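Local coordinates for protein SSD1 (Saccharomyces cerevisiae S288C, PDB 7AM1) that binds mRNA, including its untranslated regions, and represses translation as a non-enzymatic pseudonuclease of the RNase II family, at residues Ala248-Thr253 against Phe283-Lys288; Lys35-Ala40 against Lys178-Glu183; Gly761-Leu766 against Lys800-Ser805. One frame throughout, in Å; residues are numbered along the deposited sequence.

Interaction 1. Residues Ala248-Thr253 against Phe283-Lys288; sequences AWFKPT and FVASIK
The carbonyl oxygen of Phe283 sits at the edge of the Phe250 ring, in its plane, 3.5 Å from CE1 of Phe250; CZ of the same ring is almost as close, so two ring C-H groups face one oxygen without any hydrogen bond. Ala285 comes from another direction. Its methyl CB lies over the middle of the Phe250 ring, 3.5 Å from the centroid and only 3° off the normal, a CH-pi contact with all six ring carbons at nearly equal range. The ring gets there because CG stands anti to the backbone N (chi1 179°), carrying the aromatic group straight across from its strand. Both strands belong to the second cold-shock domain, an OB fold, and are not paired with each other: strand 221-226 runs between them in the sheet, and the two short segments cross at 100°, consistent with the strong curl of an OB-fold sheet. Phe283 adds its CB, 4.0 Å from CE1 of Phe250, while its own ring turns off elsewhere. With an alanine in place of Phe250, the Ala285 methyl would probably lose the ring face it rests on and a gap would open toward Leu225. Ile260 and Ile262 also pack against the Phe250 side chain.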
loop_
_atom_site.group_PDB
_atom_site.type_symbol
_atom_site.label_atom_id
_atom_site.label_comp_id
_atom_site.label_asym_id
_atom_site.label_seq_id
_atom_site.Cartn_x
_atom_site.Cartn_y
_atom_site.Cartn_z
ATOM N N ALA A 248 -19.981 -26.079 -6.476
ATOM C CA ALA A 248 -19.616 -24.995 -7.377
ATOM C C ALA A 248 -18.334 -24.353 -6.862
ATOM O O ALA A 248 -18.140 -24.225 -5.650
ATOM C CB ALA A 248 -20.729 -23.952 -7.475
ATOM N N TRP A 249 -17.456 -23.964 -7.778
ATOM C CA TRP A 249 -16.122 -23.504 -7.418
ATOM C C TRP A 249 -16.064 -21.983 -7.432
ATOM O O TRP A 249 -16.323 -21.353 -8.463
ATOM C CB TRP A 249 -15.079 -24.112 -8.357
ATOM C CG TRP A 249 -14.869 -25.561 -8.067
ATOM C CD1 TRP A 249 -15.361 -26.626 -8.766
ATOM C CD2 TRP A 249 -14.144 -26.109 -6.960
ATOM N NE1 TRP A 249 -14.971 -27.803 -8.171
ATOM C CE2 TRP A 249 -14.224 -27.511 -7.060
ATOM C CE3 TRP A 249 -13.429 -25.547 -5.896
ATOM C CZ2 TRP A 249 -13.612 -28.360 -6.140
ATOM C CZ3 TRP A 249 -12.821 -26.393 -4.983
ATOM C CH2 TRP A 249 -12.918 -27.783 -5.110
ATOM N N PHE A 250 -15.744 -21.404 -6.276
ATOM C CA PHE A 250 -15.573 -19.965 -6.129
ATOM C C PHE A 250 -14.096 -19.631 -6.290
ATOM O O PHE A 250 -13.244 -20.210 -5.606
ATOM C CB PHE A 250 -16.090 -19.494 -4.767
ATOM C CG PHE A 250 -15.919 -18.015 -4.520
ATOM C CD1 PHE A 250 -16.897 -17.112 -4.907
ATOM C CD2 PHE A 250 -14.785 -17.533 -3.885
ATOM C CE1 PHE A 250 -16.741 -15.747 -4.674
ATOM C CE2 PHE A 250 -14.620 -16.168 -3.645
ATOM C CZ PHE A 250 -15.599 -15.276 -4.043
ATOM N N LYS A 251 -13.797 -18.722 -7.212
ATOM C CA LYS A 251 -12.425 -18.322 -7.500
ATOM C C LYS A 251 -12.175 -16.928 -6.940
ATOM O O LYS A 251 -12.697 -15.947 -7.492
ATOM C CB LYS A 251 -12.168 -18.348 -9.008
ATOM C CG LYS A 251 -10.805 -17.810 -9.412
ATOM N N PRO A 252 -11.425 -16.784 -5.844
ATOM C CA PRO A 252 -11.179 -15.440 -5.299
ATOM C C PRO A 252 -10.318 -14.601 -6.232
ATOM O O PRO A 252 -9.336 -15.084 -6.802
ATOM C CB PRO A 252 -10.451 -15.715 -3.974
ATOM C CG PRO A 252 -10.717 -17.180 -3.658
ATOM C CD PRO A 252 -10.845 -17.844 -4.996
ATOM N N THR A 253 -10.677 -13.320 -6.368
ATOM C CA THR A 253 -9.788 -12.399 -7.067
ATOM C C THR A 253 -8.464 -12.271 -6.325
ATOM O O THR A 253 -7.418 -12.050 -6.945
ATOM C CB THR A 253 -10.444 -11.029 -7.237
ATOM O OG1 THR A 253 -10.592 -10.400 -5.960
ATOM C CG2 THR A 253 -11.807 -11.164 -7.886
ATOM N N PHE A 283 -19.342 -12.430 -6.949
ATOM C CA PHE A 283 -19.945 -12.848 -5.696
ATOM C C PHE A 283 -18.977 -12.578 -4.552
ATOM O O PHE A 283 -17.772 -12.405 -4.753
ATOM C CB PHE A 283 -20.311 -14.334 -5.726
ATOM C CG PHE A 283 -21.332 -14.687 -6.773
ATOM C CD1 PHE A 283 -20.932 -15.002 -8.058
ATOM C CD2 PHE A 283 -22.685 -14.706 -6.477
ATOM C CE1 PHE A 283 -21.858 -15.333 -9.032
ATOM C CE2 PHE A 283 -23.616 -15.039 -7.449
ATOM C CZ PHE A 283 -23.199 -15.348 -8.726
ATOM N N VAL A 284 -19.518 -12.544 -3.340
ATOM C CA VAL A 284 -18.720 -12.507 -2.122
ATOM C C VAL A 284 -18.921 -13.833 -1.401
ATOM O O VAL A 284 -20.057 -14.305 -1.267
ATOM C CB VAL A 284 -19.103 -11.319 -1.225
ATOM C CG1 VAL A 284 -18.257 -11.315 0.036
ATOM C CG2 VAL A 284 -18.925 -10.005 -1.979
ATOM N N ALA A 285 -17.822 -14.440 -0.955
ATOM C CA ALA A 285 -17.858 -15.726 -0.274
ATOM C C ALA A 285 -17.072 -15.648 1.030
ATOM O O ALA A 285 -16.275 -14.732 1.251
ATOM C CB ALA A 285 -17.292 -16.840 -1.166
ATOM N N SER A 286 -17.312 -16.629 1.897
ATOM C CA SER A 286 -16.552 -16.797 3.127
ATOM C C SER A 286 -16.145 -18.256 3.263
ATOM O O SER A 286 -16.808 -19.151 2.737
ATOM C CB SER A 286 -17.361 -16.371 4.368
ATOM O OG SER A 286 -17.575 -14.970 4.382
ATOM N N ILE A 287 -15.038 -18.487 3.961
ATOM C CA ILE A 287 -14.551 -19.840 4.201
ATOM C C ILE A 287 -15.114 -20.324 5.531
ATOM O O ILE A 287 -14.934 -19.676 6.569
ATOM C CB ILE A 287 -13.012 -19.879 4.195
ATOM C CG1 ILE A 287 -12.488 -19.642 2.775
ATOM C CG2 ILE A 287 -12.511 -21.203 4.747
ATOM C CD1 ILE A 287 -10.989 -19.493 2.685
ATOM N N LYS A 288 -15.778 -21.478 5.502
ATOM C CA LYS A 288 -16.463 -22.030 6.665
ATOM C C LYS A 288 -15.684 -23.150 7.342
ATOM O O LYS A 288 -15.684 -23.238 8.571
ATOM C CB LYS A 288 -17.852 -22.536 6.268
ATOM C CG LYS A 288 -18.944 -22.069 7.215
ATOM C CD LYS A 288 -20.249 -22.825 7.008
ATOM C CE LYS A 288 -21.301 -22.387 8.021
ATOM N NZ LYS A 288 -22.589 -23.106 7.844
#

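Interaction 2. Residues Lys35-Ala40 against Lys178-Glu183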
loop_
_atom_site.group_PDB
_atom_site.type_symbol
_atom_site.label_atom_id
_atom_site.label_comp_id
_atom_site.label_asym_id
_atom_site.label_seq_id
_atom_site.Cartn_x
_atom_site.Cartn_y
_atom_site.Cartn_z
ATOM N N LYS A 35 3.102 -15.027 -6.126
ATOM C CA LYS A 35 3.659 -15.558 -7.367
ATOM C C LYS A 35 3.612 -17.081 -7.379
ATOM O O LYS A 35 3.018 -17.686 -8.278
ATOM C CB LYS A 35 5.090 -15.053 -7.561
ATOM C CG LYS A 35 5.198 -13.822 -8.457
ATOM C CD LYS A 35 4.742 -14.129 -9.878
ATOM C CE LYS A 35 4.948 -12.950 -10.815
ATOM N NZ LYS A 35 6.289 -12.971 -11.467
ATOM N N ASN A 36 4.245 -17.722 -6.399
ATOM C CA ASN A 36 4.252 -19.183 -6.289
ATOM C C ASN A 36 3.381 -19.541 -5.086
ATOM O O ASN A 36 3.863 -19.652 -3.958
ATOM C CB ASN A 36 5.673 -19.718 -6.150
ATOM C CG ASN A 36 5.718 -21.230 -6.048
ATOM O OD1 ASN A 36 4.753 -21.917 -6.383
ATOM N ND2 ASN A 36 6.847 -21.758 -5.587
ATOM N N ARG A 37 2.089 -19.743 -5.345
ATOM C CA ARG A 37 1.102 -19.933 -4.290
ATOM C C ARG A 37 1.265 -21.253 -3.547
ATOM O O ARG A 37 0.623 -21.438 -2.508
ATOM C CB ARG A 37 -0.302 -19.850 -4.890
ATOM C CG ARG A 37 -0.559 -18.556 -5.650
ATOM C CD ARG A 37 -1.582 -18.775 -6.747
ATOM N NE ARG A 37 -1.576 -17.701 -7.735
ATOM C CZ ARG A 37 -2.295 -17.716 -8.851
ATOM N NH1 ARG A 37 -3.079 -18.753 -9.119
ATOM N NH2 ARG A 37 -2.228 -16.701 -9.705
ATOM N N SER A 38 2.084 -22.175 -4.054
ATOM C CA SER A 38 2.321 -23.428 -3.351
ATOM C C SER A 38 3.207 -23.246 -2.128
ATOM O O SER A 38 3.282 -24.157 -1.298
ATOM C CB SER A 38 2.954 -24.458 -4.290
ATOM O OG SER A 38 4.233 -24.037 -4.728
ATOM N N ASP A 39 3.885 -22.110 -2.007
ATOM C CA ASP A 39 4.781 -21.854 -0.893
ATOM C C ASP A 39 4.260 -20.696 -0.052
ATOM O O ASP A 39 3.388 -19.927 -0.469
ATOM C CB ASP A 39 6.198 -21.549 -1.396
ATOM C CG ASP A 39 6.783 -22.690 -2.199
ATOM O OD1 ASP A 39 6.322 -23.838 -2.022
ATOM O OD2 ASP A 39 7.709 -22.441 -2.999
ATOM N N ALA A 40 4.828 -20.572 1.143
ATOM C CA ALA A 40 4.422 -19.546 2.088
ATOM C C ALA A 40 5.573 -19.301 3.046
ATOM O O ALA A 40 6.480 -20.127 3.181
ATOM C CB ALA A 40 3.158 -19.949 2.853
ATOM N N LYS A 178 2.327 -18.268 -17.520
ATOM C CA LYS A 178 2.085 -17.004 -18.206
ATOM C C LYS A 178 0.754 -16.404 -17.774
ATOM O O LYS A 178 0.674 -15.214 -17.448
ATOM C CB LYS A 178 2.129 -17.234 -19.719
ATOM C CG LYS A 178 1.885 -15.999 -20.561
ATOM C CD LYS A 178 2.138 -16.276 -22.048
ATOM C CE LYS A 178 3.624 -16.255 -22.381
ATOM N NZ LYS A 178 3.875 -16.200 -23.850
ATOM N N ASN A 179 -0.296 -17.226 -17.720
ATOM C CA ASN A 179 -1.610 -16.728 -17.326
ATOM C C ASN A 179 -1.589 -16.173 -15.911
ATOM O O ASN A 179 -2.102 -15.078 -15.655
ATOM C CB ASN A 179 -2.653 -17.839 -17.427
ATOM C CG ASN A 179 -3.014 -18.172 -18.848
ATOM O OD1 ASN A 179 -2.498 -17.576 -19.799
ATOM N ND2 ASN A 179 -3.913 -19.131 -19.003
ATOM N N ASP A 180 -0.993 -16.919 -14.973
ATOM C CA ASP A 180 -0.932 -16.462 -13.590
ATOM C C ASP A 180 -0.106 -15.189 -13.464
ATOM O O ASP A 180 -0.476 -14.275 -12.720
ATOM C CB ASP A 180 -0.349 -17.559 -12.698
ATOM C CG ASP A 180 -1.289 -18.736 -12.520
ATOM O OD1 ASP A 180 -2.485 -18.616 -12.874
ATOM O OD2 ASP A 180 -0.826 -19.786 -12.020
ATOM N N ASP A 181 1.009 -15.106 -14.196
ATOM C CA ASP A 181 1.886 -13.944 -14.101
ATOM C C ASP A 181 1.169 -12.668 -14.526
ATOM O O ASP A 181 1.327 -11.619 -13.893
ATOM C CB ASP A 181 3.133 -14.158 -14.961
ATOM C CG ASP A 181 4.194 -14.995 -14.264
ATOM O OD1 ASP A 181 4.042 -15.278 -13.054
ATOM O OD2 ASP A 181 5.176 -15.381 -14.938
ATOM N N VAL A 182 0.393 -12.726 -15.612
ATOM C CA VAL A 182 -0.277 -11.520 -16.090
ATOM C C VAL A 182 -1.168 -10.946 -14.995
ATOM O O VAL A 182 -1.255 -9.724 -14.820
ATOM C CB VAL A 182 -1.077 -11.813 -17.373
ATOM C CG1 VAL A 182 -1.818 -10.562 -17.836
ATOM C CG2 VAL A 182 -0.155 -12.297 -18.485
ATOM N N GLU A 183 -1.836 -11.813 -14.234
ATOM C CA GLU A 183 -2.677 -11.337 -13.140
ATOM C C GLU A 183 -1.840 -10.858 -11.960
ATOM O O GLU A 183 -2.022 -9.735 -11.475
ATOM C CB GLU A 183 -3.654 -12.427 -12.701
ATOM C CG GLU A 183 -4.679 -12.797 -13.761
ATOM C CD GLU A 183 -5.603 -13.906 -13.307
ATOM O OE1 GLU A 183 -5.149 -14.790 -12.555
ATOM O OE2 GLU A 183 -6.798 -13.866 -13.664
#
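Lys35 and Asp181 meet at about a right angle, the lysine laying CD and CE against OD1 of the aspartate, with CE 3.4 Å from that oxygen. The ammonium follows as a salt bridge, NZ of Lys35 to OD1 of Asp181 at 3.6 Å. Bends at chi2 and chi4 (-64° and 90°) bring the lysine end round to the helix. Each charge has a further partner: Lys35 NZ a stronger one in Glu185, Asp181 OD2 a salt bridge to Arg173, while Lys177 makes a long, weak ion pair with OD1.

Arg37 reaches the same helix one residue earlier. Its extended chain brings the guanidinium obliquely across the Asp180 carboxylate, the two planes 40° apart, with OD2 over one guanidinium face; the salt bridge from NH2 of Arg37 to OD1 of Asp180 is long, 3.7 Å. NH2 is buried by the contact yet has no hydrogen-bond acceptor in the model; NE makes a weak bond to the Lys34 carbonyl.

Both basic residues project from the connection between strands 26-32 and 39-43, where Asn36 to Asp39 form a type I turn. Its shape is held by Asp39 N donating to Asn36 O, and by Ser38 OG donating to Asn36 OD1 at 2.7 Å from above the carbonyl plane. Helix 175-186 lies in the long excursion between strands 68-73 and 206-214 of the same five-stranded sheet, probably the first cold-shock domain, an OB fold, as in RNase II relatives. Lacking any hydrogen bond across it, the contact is an electrostatic one, probably tolerant of small shifts between turn and helix.

Interaction 3. Residues Gly761-Leu766 against Lys800-Ser805; sequences GDQLPL and KSYRNS
Gln763 and Tyr802 approach from opposite directions and nearly meet at NE2 and OH, 3.2 Å apart, but the angle is too poor for a hydrogen bond. The amide and the phenol ring are turned 59° to each other, and NE2 comes at the ring obliquely, 4.0 Å from CZ of Tyr802. NE2 donates instead to Glu796 OE2. Arg803 binds OE1 of the same carboxylate through NE, so Glu796 joins the two segments more firmly than they join each other.

That approach of amide nitrogen to phenol oxygen is the close-fitting part, and both residues are buried. No other residue pair across the two segments comes within contact distance: the nearest CA atoms, those of Gln763 and Arg803, are 11.6 Å from one another, and just 55 Å² is buried in all. Tyr802 has CG between its backbone N and carbonyl carbon (chi1 76°), which sends the ring out toward the glutamine. Its backbone is braced locally. Ser801 OG accepts from Arg803 N at 3.2 Å as an ST turn, and Tyr802 O takes both N and OG of Ser805, the hydroxyl at 2.8 Å. The solvent side of this segment is carried by Asn804, exposed within the 3-10 turn, and by Lys800 just before it, modelled only to CB and partly exposed.

The Gly761-Leu766 side is a short 3-10 turn closed by Leu764 N to Gly761 O, then an inverse gamma turn at Pro765. It links strands 755-760 and 766-772 of the C-terminal domain, and Leu764 and Pro765 pack on Trp782 of strand 777-782. Helix 175-186 flanks the contact: Lys178 touches both Gln763 and Tyr802, and Val182 lies against the tyrosine.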
loop_
_atom_site.group_PDB
_atom_site.type_symbol
_atom_site.label_atom_id
_atom_site.label_comp_id
_atom_site.label_asym_id
_atom_site.label_seq_id
_atom_site.Cartn_x
_atom_site.Cartn_y
_atom_site.Cartn_z
ATOM N N GLY A 761 10.651 -12.061 -21.976
ATOM C CA GLY A 761 11.212 -12.403 -23.272
ATOM C C GLY A 761 10.266 -13.236 -24.115
ATOM O O GLY A 761 10.214 -13.084 -25.339
ATOM N N ASP A 762 9.505 -14.127 -23.478
ATOM C CA ASP A 762 8.596 -15.002 -24.207
ATOM C C ASP A 762 7.337 -14.288 -24.683
ATOM O O ASP A 762 6.420 -14.946 -25.176
ATOM C CB ASP A 762 8.217 -16.213 -23.349
ATOM C CG ASP A 762 7.436 -15.836 -22.108
ATOM O OD1 ASP A 762 6.960 -14.684 -22.021
ATOM O OD2 ASP A 762 7.305 -16.701 -21.214
ATOM N N GLN A 763 7.257 -12.969 -24.524
ATOM C CA GLN A 763 6.181 -12.187 -25.121
ATOM C C GLN A 763 6.717 -11.206 -26.154
ATOM O O GLN A 763 5.954 -10.378 -26.670
ATOM C CB GLN A 763 5.383 -11.469 -24.033
ATOM C CG GLN A 763 4.571 -12.447 -23.189
ATOM C CD GLN A 763 3.792 -11.776 -22.082
ATOM O OE1 GLN A 763 4.322 -10.930 -21.360
ATOM N NE2 GLN A 763 2.527 -12.157 -21.935
ATOM N N LEU A 764 8.000 -11.304 -26.491
ATOM C CA LEU A 764 8.639 -10.459 -27.481
ATOM C C LEU A 764 9.050 -11.281 -28.702
ATOM O O LEU A 764 9.388 -12.463 -28.578
ATOM C CB LEU A 764 9.877 -9.779 -26.886
ATOM C CG LEU A 764 9.625 -8.931 -25.637
ATOM C CD1 LEU A 764 10.930 -8.398 -25.062
ATOM C CD2 LEU A 764 8.665 -7.791 -25.956
ATOM N N PRO A 765 9.035 -10.683 -29.899
ATOM C CA PRO A 765 9.471 -11.418 -31.097
ATOM C C PRO A 765 10.981 -11.587 -31.141
ATOM O O PRO A 765 11.680 -10.833 -31.827
ATOM C CB PRO A 765 8.966 -10.542 -32.250
ATOM C CG PRO A 765 8.977 -9.146 -31.671
ATOM C CD PRO A 765 8.586 -9.314 -30.218
ATOM N N LEU A 766 11.486 -12.582 -30.421
ATOM C CA LEU A 766 12.914 -12.811 -30.283
ATOM C C LEU A 766 13.333 -14.094 -30.986
ATOM O O LEU A 766 12.529 -15.004 -31.210
ATOM C CB LEU A 766 13.311 -12.900 -28.806
ATOM C CG LEU A 766 12.963 -11.713 -27.912
ATOM C CD1 LEU A 766 13.386 -11.996 -26.475
ATOM C CD2 LEU A 766 13.619 -10.439 -28.424
ATOM N N LYS A 800 -6.544 -21.776 -24.291
ATOM C CA LYS A 800 -6.241 -21.784 -22.865
ATOM C C LYS A 800 -5.472 -20.548 -22.422
ATOM O O LYS A 800 -5.295 -20.344 -21.216
ATOM C CB LYS A 800 -5.431 -23.032 -22.507
ATOM N N SER A 801 -4.993 -19.737 -23.359
ATOM C CA SER A 801 -4.256 -18.534 -23.010
ATOM C C SER A 801 -5.194 -17.450 -22.490
ATOM O O SER A 801 -6.342 -17.324 -22.929
ATOM C CB SER A 801 -3.489 -18.009 -24.223
ATOM O OG SER A 801 -2.781 -16.824 -23.905
ATOM N N TYR A 802 -4.681 -16.656 -21.542
ATOM C CA TYR A 802 -5.396 -15.476 -21.070
ATOM C C TYR A 802 -5.781 -14.553 -22.219
ATOM O O TYR A 802 -6.780 -13.829 -22.129
ATOM C CB TYR A 802 -4.518 -14.700 -20.083
ATOM C CG TYR A 802 -3.446 -13.927 -20.808
ATOM C CD1 TYR A 802 -2.295 -14.563 -21.252
ATOM C CD2 TYR A 802 -3.598 -12.574 -21.090
ATOM C CE1 TYR A 802 -1.319 -13.875 -21.948
ATOM C CE2 TYR A 802 -2.621 -11.874 -21.780
ATOM C CZ TYR A 802 -1.485 -12.532 -22.206
ATOM O OH TYR A 802 -0.512 -11.848 -22.894
ATOM N N ARG A 803 -4.990 -14.545 -23.296
ATOM C CA ARG A 803 -5.269 -13.654 -24.416
ATOM C C ARG A 803 -6.664 -13.865 -24.979
ATOM O O ARG A 803 -7.295 -12.911 -25.451
ATOM C CB ARG A 803 -4.239 -13.864 -25.526
ATOM C CG ARG A 803 -4.192 -12.730 -26.536
ATOM C CD ARG A 803 -3.108 -12.947 -27.571
ATOM N NE ARG A 803 -1.859 -12.353 -27.118
ATOM C CZ ARG A 803 -1.566 -11.062 -27.236
ATOM N NH1 ARG A 803 -2.434 -10.230 -27.797
ATOM N NH2 ARG A 803 -0.408 -10.603 -26.788
ATOM N N ASN A 804 -7.161 -15.103 -24.941
ATOM C CA ASN A 804 -8.463 -15.400 -25.523
ATOM C C ASN A 804 -9.579 -14.643 -24.819
ATOM O O ASN A 804 -10.619 -14.364 -25.424
ATOM C CB ASN A 804 -8.721 -16.905 -25.451
ATOM C CG ASN A 804 -9.606 -17.402 -26.571
ATOM O OD1 ASN A 804 -9.399 -17.068 -27.738
ATOM N ND2 ASN A 804 -10.601 -18.212 -26.222
ATOM N N SER A 805 -9.379 -14.296 -23.553
ATOM C CA SER A 805 -10.360 -13.562 -22.765
ATOM C C SER A 805 -10.125 -12.056 -22.773
ATOM O O SER A 805 -10.856 -11.326 -22.094
ATOM C CB SER A 805 -10.360 -14.082 -21.324
ATOM O OG SER A 805 -9.125 -13.805 -20.690
#

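Helix 175-186 ties interactions 2 and 3 together, their centres about 16 Å apart. While one side of it meets the 35-40 turn, Asn179 reads the backbone of the 800-805 loop: ND2 is 2.9 Å from Lys800 O and OD1 is 2.9 Å from Tyr802 N, both probable hydrogen bonds. Lys178 NZ also donates to Asp762 O, so the helix bridges the N-terminal sheet and the C-terminal domain. Interaction 1, inside the second cold-shock domain, stands apart: its centre is about 18 Å from interaction 2, with nearest atoms about 7 Å apart, and about 28 Å from interaction 3. Arg37, touching Lys255, leans toward that domain.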